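Local coordinates for periplasmic binding protein (Veillonella parvula, PDB 4MO9) that probably binds an iron-siderophore or similar solute outside the cytoplasmic membrane and delivers it to an ABC importer, as other periplasmic binding proteins do, at residues A[100-112]-A[128-142]. Residues are numbered along the deposited sequence; the frame is centred on the assembly and turned at random.
Sequences TIGDKTFNAEQVV and QYESDAKAKMDAAGI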
loop_
_atom_site.group_PDB
_atom_site.type_symbol
_atom_site.label_atom_id
_atom_site.label_comp_id
_atom_site.label_asym_id
_atom_site.label_seq_id
_atom_site.Cartn_x
_atom_site.Cartn_y
_atom_site.Cartn_z
ATOM N N THR A 100 14.974 -10.077 5.935
ATOM C CA THR A 100 13.782 -10.199 5.107
ATOM C C THR A 100 13.901 -11.421 4.191
ATOM O O THR A 100 14.950 -11.647 3.588
ATOM C CB THR A 100 13.556 -8.897 4.302
ATOM O OG1 THR A 100 13.164 -7.854 5.208
ATOM C CG2 THR A 100 12.462 -9.074 3.270
ATOM N N ILE A 101 12.839 -12.224 4.115
ATOM C CA ILE A 101 12.791 -13.396 3.234
ATOM C C ILE A 101 13.090 -12.974 1.802
ATOM O O ILE A 101 12.501 -12.010 1.312
ATOM C CB ILE A 101 11.387 -14.054 3.246
ATOM C CG1 ILE A 101 11.078 -14.646 4.620
ATOM C CG2 ILE A 101 11.275 -15.143 2.167
ATOM C CD1 ILE A 101 11.923 -15.868 4.948
ATOM N N GLY A 102 13.992 -13.682 1.128
ATOM C CA GLY A 102 14.280 -13.377 -0.262
ATOM C C GLY A 102 15.508 -12.501 -0.382
ATOM O O GLY A 102 16.100 -12.382 -1.459
ATOM N N ASP A 103 15.877 -11.865 0.724
ATOM C CA ASP A 103 17.177 -11.219 0.820
ATOM C C ASP A 103 18.165 -12.242 1.356
ATOM O O ASP A 103 17.781 -13.330 1.787
ATOM C CB ASP A 103 17.129 -10.005 1.750
ATOM C CG ASP A 103 16.407 -8.825 1.135
ATOM O OD1 ASP A 103 15.996 -8.926 -0.043
ATOM O OD2 ASP A 103 16.264 -7.792 1.827
ATOM N N LYS A 104 19.442 -11.893 1.328
ATOM C CA LYS A 104 20.467 -12.752 1.887
ATOM C C LYS A 104 20.713 -12.292 3.324
ATOM O O LYS A 104 21.698 -12.671 3.964
ATOM C CB LYS A 104 21.725 -12.684 1.019
ATOM C CG LYS A 104 21.399 -12.618 -0.483
ATOM C CD LYS A 104 22.436 -13.331 -1.349
ATOM C CE LYS A 104 21.981 -13.425 -2.808
ATOM N NZ LYS A 104 20.757 -14.260 -2.978
ATOM N N THR A 105 19.777 -11.477 3.814
ATOM C CA THR A 105 19.786 -10.951 5.180
ATOM C C THR A 105 18.934 -11.798 6.129
ATOM O O THR A 105 19.047 -11.667 7.348
ATOM C CB THR A 105 19.261 -9.488 5.237
ATOM O OG1 THR A 105 17.883 -9.451 4.834
ATOM C CG2 THR A 105 20.082 -8.574 4.331
ATOM N N PHE A 106 18.075 -12.651 5.578
ATOM C CA PHE A 106 17.244 -13.506 6.417
ATOM C C PHE A 106 18.046 -14.685 6.942
ATOM O O PHE A 106 18.640 -15.439 6.166
ATOM C CB PHE A 106 16.007 -14.017 5.680
ATOM C CG PHE A 106 14.985 -14.638 6.591
ATOM C CD1 PHE A 106 15.002 -16.000 6.861
ATOM C CD2 PHE A 106 14.016 -13.853 7.196
ATOM C CE1 PHE A 106 14.067 -16.561 7.703
ATOM C CE2 PHE A 106 13.078 -14.407 8.038
ATOM C CZ PHE A 106 13.103 -15.768 8.298
ATOM N N ASN A 107 18.066 -14.822 8.265
ATOM C CA ASN A 107 18.775 -15.906 8.930
ATOM C C ASN A 107 17.761 -16.668 9.770
ATOM O O ASN A 107 17.307 -16.168 10.801
ATOM C CB ASN A 107 19.901 -15.344 9.809
ATOM C CG ASN A 107 20.735 -16.435 10.477
ATOM O OD1 ASN A 107 20.202 -17.369 11.077
ATOM N ND2 ASN A 107 22.057 -16.312 10.376
ATOM N N ALA A 108 17.397 -17.865 9.322
ATOM C CA ALA A 108 16.345 -18.640 9.978
ATOM C C ALA A 108 16.659 -18.939 11.446
ATOM O O ALA A 108 15.779 -18.859 12.307
ATOM C CB ALA A 108 16.081 -19.918 9.213
ATOM N N GLU A 109 17.913 -19.287 11.725
ATOM C CA GLU A 109 18.343 -19.594 13.088
ATOM C C GLU A 109 18.227 -18.378 14.018
ATOM O O GLU A 109 17.906 -18.519 15.200
ATOM C CB GLU A 109 19.778 -20.140 13.087
ATOM C CG GLU A 109 19.930 -21.565 12.539
ATOM C CD GLU A 109 19.741 -21.653 11.028
ATOM O OE1 GLU A 109 20.010 -20.649 10.330
ATOM O OE2 GLU A 109 19.313 -22.724 10.537
ATOM N N GLN A 110 18.491 -17.188 13.485
ATOM C CA GLN A 110 18.373 -15.958 14.273
ATOM C C GLN A 110 16.911 -15.702 14.629
ATOM O O GLN A 110 16.585 -15.270 15.741
ATOM C CB GLN A 110 18.955 -14.767 13.504
ATOM C CG GLN A 110 18.994 -13.454 14.287
ATOM C CD GLN A 110 17.808 -12.539 13.994
ATOM O OE1 GLN A 110 17.543 -11.589 14.737
ATOM N NE2 GLN A 110 17.093 -12.820 12.909
ATOM N N VAL A 111 16.025 -15.997 13.687
ATOM C CA VAL A 111 14.600 -15.815 13.918
ATOM C C VAL A 111 14.068 -16.828 14.934
ATOM O O VAL A 111 13.368 -16.450 15.883
ATOM C CB VAL A 111 13.805 -15.931 12.612
ATOM C CG1 VAL A 111 12.316 -15.834 12.907
ATOM C CG2 VAL A 111 14.247 -14.843 11.633
ATOM N N VAL A 112 14.401 -18.106 14.732
ATOM C CA VAL A 112 14.018 -19.175 15.667
ATOM C C VAL A 112 14.465 -18.840 17.088
ATOM O O VAL A 112 13.779 -19.160 18.062
ATOM C CB VAL A 112 14.613 -20.539 15.233
ATOM C CG1 VAL A 112 14.378 -21.616 16.290
ATOM C CG2 VAL A 112 14.021 -20.972 13.900
ATOM N N GLN A 128 8.731 -17.894 -2.079
ATOM C CA GLN A 128 10.076 -17.727 -1.545
ATOM C C GLN A 128 10.150 -18.222 -0.095
ATOM O O GLN A 128 11.100 -18.901 0.287
ATOM C CB GLN A 128 10.501 -16.264 -1.614
ATOM C CG GLN A 128 11.977 -16.059 -1.381
ATOM C CD GLN A 128 12.806 -16.519 -2.564
ATOM O OE1 GLN A 128 13.939 -16.988 -2.409
ATOM N NE2 GLN A 128 12.242 -16.388 -3.758
ATOM N N TYR A 129 9.145 -17.877 0.704
ATOM C CA TYR A 129 9.117 -18.285 2.100
ATOM C C TYR A 129 9.144 -19.810 2.198
ATOM O O TYR A 129 9.964 -20.381 2.925
ATOM C CB TYR A 129 7.869 -17.717 2.783
ATOM C CG TYR A 129 7.641 -18.208 4.204
ATOM C CD1 TYR A 129 8.454 -17.780 5.250
ATOM C CD2 TYR A 129 6.597 -19.080 4.499
ATOM C CE1 TYR A 129 8.237 -18.229 6.563
ATOM C CE2 TYR A 129 6.367 -19.518 5.796
ATOM C CZ TYR A 129 7.185 -19.089 6.818
ATOM O OH TYR A 129 6.951 -19.524 8.102
ATOM N N GLU A 130 8.268 -20.468 1.446
ATOM C CA GLU A 130 8.173 -21.921 1.508
ATOM C C GLU A 130 9.449 -22.588 1.024
ATOM O O GLU A 130 9.811 -23.666 1.498
ATOM C CB GLU A 130 6.946 -22.426 0.738
ATOM C CG GLU A 130 5.647 -21.819 1.258
ATOM C CD GLU A 130 4.441 -22.736 1.145
ATOM O OE1 GLU A 130 4.234 -23.329 0.061
ATOM O OE2 GLU A 130 3.689 -22.845 2.147
ATOM N N SER A 131 10.148 -21.938 0.098
ATOM C CA SER A 131 11.377 -22.513 -0.439
ATOM C C SER A 131 12.551 -22.357 0.527
ATOM O O SER A 131 13.382 -23.254 0.650
ATOM C CB SER A 131 11.727 -21.851 -1.770
ATOM O OG SER A 131 12.814 -22.522 -2.375
ATOM N N ASP A 132 12.613 -21.210 1.202
ATOM C CA ASP A 132 13.810 -20.820 1.956
ATOM C C ASP A 132 13.773 -21.100 3.462
ATOM O O ASP A 132 14.809 -21.405 4.038
ATOM C CB ASP A 132 14.108 -19.324 1.770
ATOM C CG ASP A 132 14.752 -19.003 0.429
ATOM O OD1 ASP A 132 15.179 -19.941 -0.284
ATOM O OD2 ASP A 132 14.841 -17.792 0.099
ATOM N N ALA A 133 12.601 -20.972 4.088
ATOM C CA ALA A 133 12.517 -20.876 5.552
ATOM C C ALA A 133 11.432 -21.720 6.230
ATOM O O ALA A 133 11.617 -22.147 7.373
ATOM C CB ALA A 133 12.351 -19.405 5.969
ATOM N N LYS A 134 10.299 -21.927 5.557
ATOM C CA LYS A 134 9.128 -22.543 6.198
ATOM C C LYS A 134 9.417 -23.887 6.868
ATOM O O LYS A 134 8.935 -24.126 7.965
ATOM C CB LYS A 134 7.937 -22.675 5.233
ATOM C CG LYS A 134 6.658 -23.194 5.930
ATOM C CD LYS A 134 5.406 -23.141 5.024
ATOM C CE LYS A 134 4.141 -23.599 5.784
ATOM N NZ LYS A 134 4.288 -24.965 6.382
ATOM N N ALA A 135 10.209 -24.750 6.234
ATOM C CA ALA A 135 10.552 -26.024 6.865
ATOM C C ALA A 135 11.226 -25.776 8.215
ATOM O O ALA A 135 10.977 -26.502 9.188
ATOM C CB ALA A 135 11.447 -26.867 5.965
ATOM N N LYS A 136 12.060 -24.742 8.281
ATOM C CA LYS A 136 12.755 -24.423 9.524
ATOM C C LYS A 136 11.806 -23.820 10.557
ATOM O O LYS A 136 11.924 -24.103 11.761
ATOM C CB LYS A 136 13.955 -23.514 9.259
ATOM C CG LYS A 136 15.077 -24.233 8.506
ATOM C CD LYS A 136 16.308 -23.360 8.373
ATOM C CE LYS A 136 17.425 -24.084 7.640
ATOM N NZ LYS A 136 18.589 -23.176 7.419
HETATM N N MSE A 137 10.852 -23.029 10.084
HETATM C CA MSE A 137 9.835 -22.452 10.959
HETATM C C MSE A 137 8.945 -23.571 11.516
HETATM O O MSE A 137 8.669 -23.619 12.728
HETATM C CB MSE A 137 8.992 -21.419 10.205
HETATM C CG MSE A 137 9.779 -20.245 9.565
HETATM SE SE MSE A 137 10.741 -19.164 10.875
HETATM C CE MSE A 137 12.537 -19.802 10.431
ATOM N N ASP A 138 8.525 -24.487 10.637
ATOM C CA ASP A 138 7.727 -25.651 11.042
ATOM C C ASP A 138 8.460 -26.493 12.095
ATOM O O ASP A 138 7.906 -26.843 13.147
ATOM C CB ASP A 138 7.415 -26.535 9.825
ATOM C CG ASP A 138 6.424 -25.897 8.851
ATOM O OD1 ASP A 138 5.778 -24.886 9.195
ATOM O OD2 ASP A 138 6.277 -26.422 7.725
ATOM N N ALA A 139 9.709 -26.841 11.797
ATOM C CA ALA A 139 10.525 -27.621 12.721
ATOM C C ALA A 139 10.607 -26.990 14.113
ATOM O O ALA A 139 10.686 -27.703 15.110
ATOM C CB ALA A 139 11.920 -27.840 12.148
ATOM N N ALA A 140 10.574 -25.662 14.176
ATOM C CA ALA A 140 10.697 -24.943 15.446
ATOM C C ALA A 140 9.349 -24.717 16.137
ATOM O O ALA A 140 9.301 -24.149 17.230
ATOM C CB ALA A 140 11.397 -23.607 15.233
ATOM N N GLY A 141 8.259 -25.123 15.489
ATOM C CA GLY A 141 6.939 -24.988 16.084
ATOM C C GLY A 141 6.319 -23.615 15.881
ATOM O O GLY A 141 5.363 -23.246 16.578
ATOM N N ILE A 142 6.854 -22.850 14.933
ATOM C CA ILE A 142 6.335 -21.513 14.645
ATOM C C ILE A 142 5.228 -21.592 13.589
ATOM O O ILE A 142 5.396 -22.251 12.555
ATOM C CB ILE A 142 7.467 -20.581 14.155
ATOM C CG1 ILE A 142 8.562 -20.489 15.228
ATOM C CG2 ILE A 142 6.932 -19.203 13.795
ATOM C CD1 ILE A 142 9.935 -20.132 14.684
HETATM O O HOH W 1 15.075 -16.201 2.113
#
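Ile101 meets 128-142 with two of its branches. Its CD1 packs against Ala133 CB at 3.7 Å and comes to the edge of the Tyr129 ring, near its plane, while CG2 lies 3.7 Å from Gln128 CG. Chi1 of -66° sets CG1 anti to the carbonyl carbon and beside the backbone N, and from there Ile101 CD1 sits over the centre of one face of the Phe106 ring, 3.3 Å from its plane; Phe106 CE1 in turn touches Ala133 CB. Shortening Ile101 to an alanine is likely to strip that Phe106 face of CD1 and open a gap beside Ala133 and the Tyr129 edge. Further along, selenomethionine Met137 bends at chi2 and chi3 to bring CE within 3.7 Å of Ala108 CB, and Val112 CG1 closes the row on Ala140 CB. Two polar links border this apolar seam. The extended Lys136 chain passes Ala108 CB with its CD and ends in a salt bridge, NZ to the syn lone pair of Glu109 OE2 at 3.2 Å. At the other end a water accepts from Gly102 N and donates to Asp132 OD2.

In the next shell, Asn107 OD1 accepts from Gln110 N and caps helix 108-112, a Schellman motif at Gly141 ends helix 134-139, and the Tyr129 hydroxyl bonds to Thr144 of strand 143-147. The two short helices run 28° apart in the lobe built on the parallel sheet. The contact illustrates an apolar seam bordered by polar links, in which the exposed ion pair and water bridge probably add orientation more than cohesion.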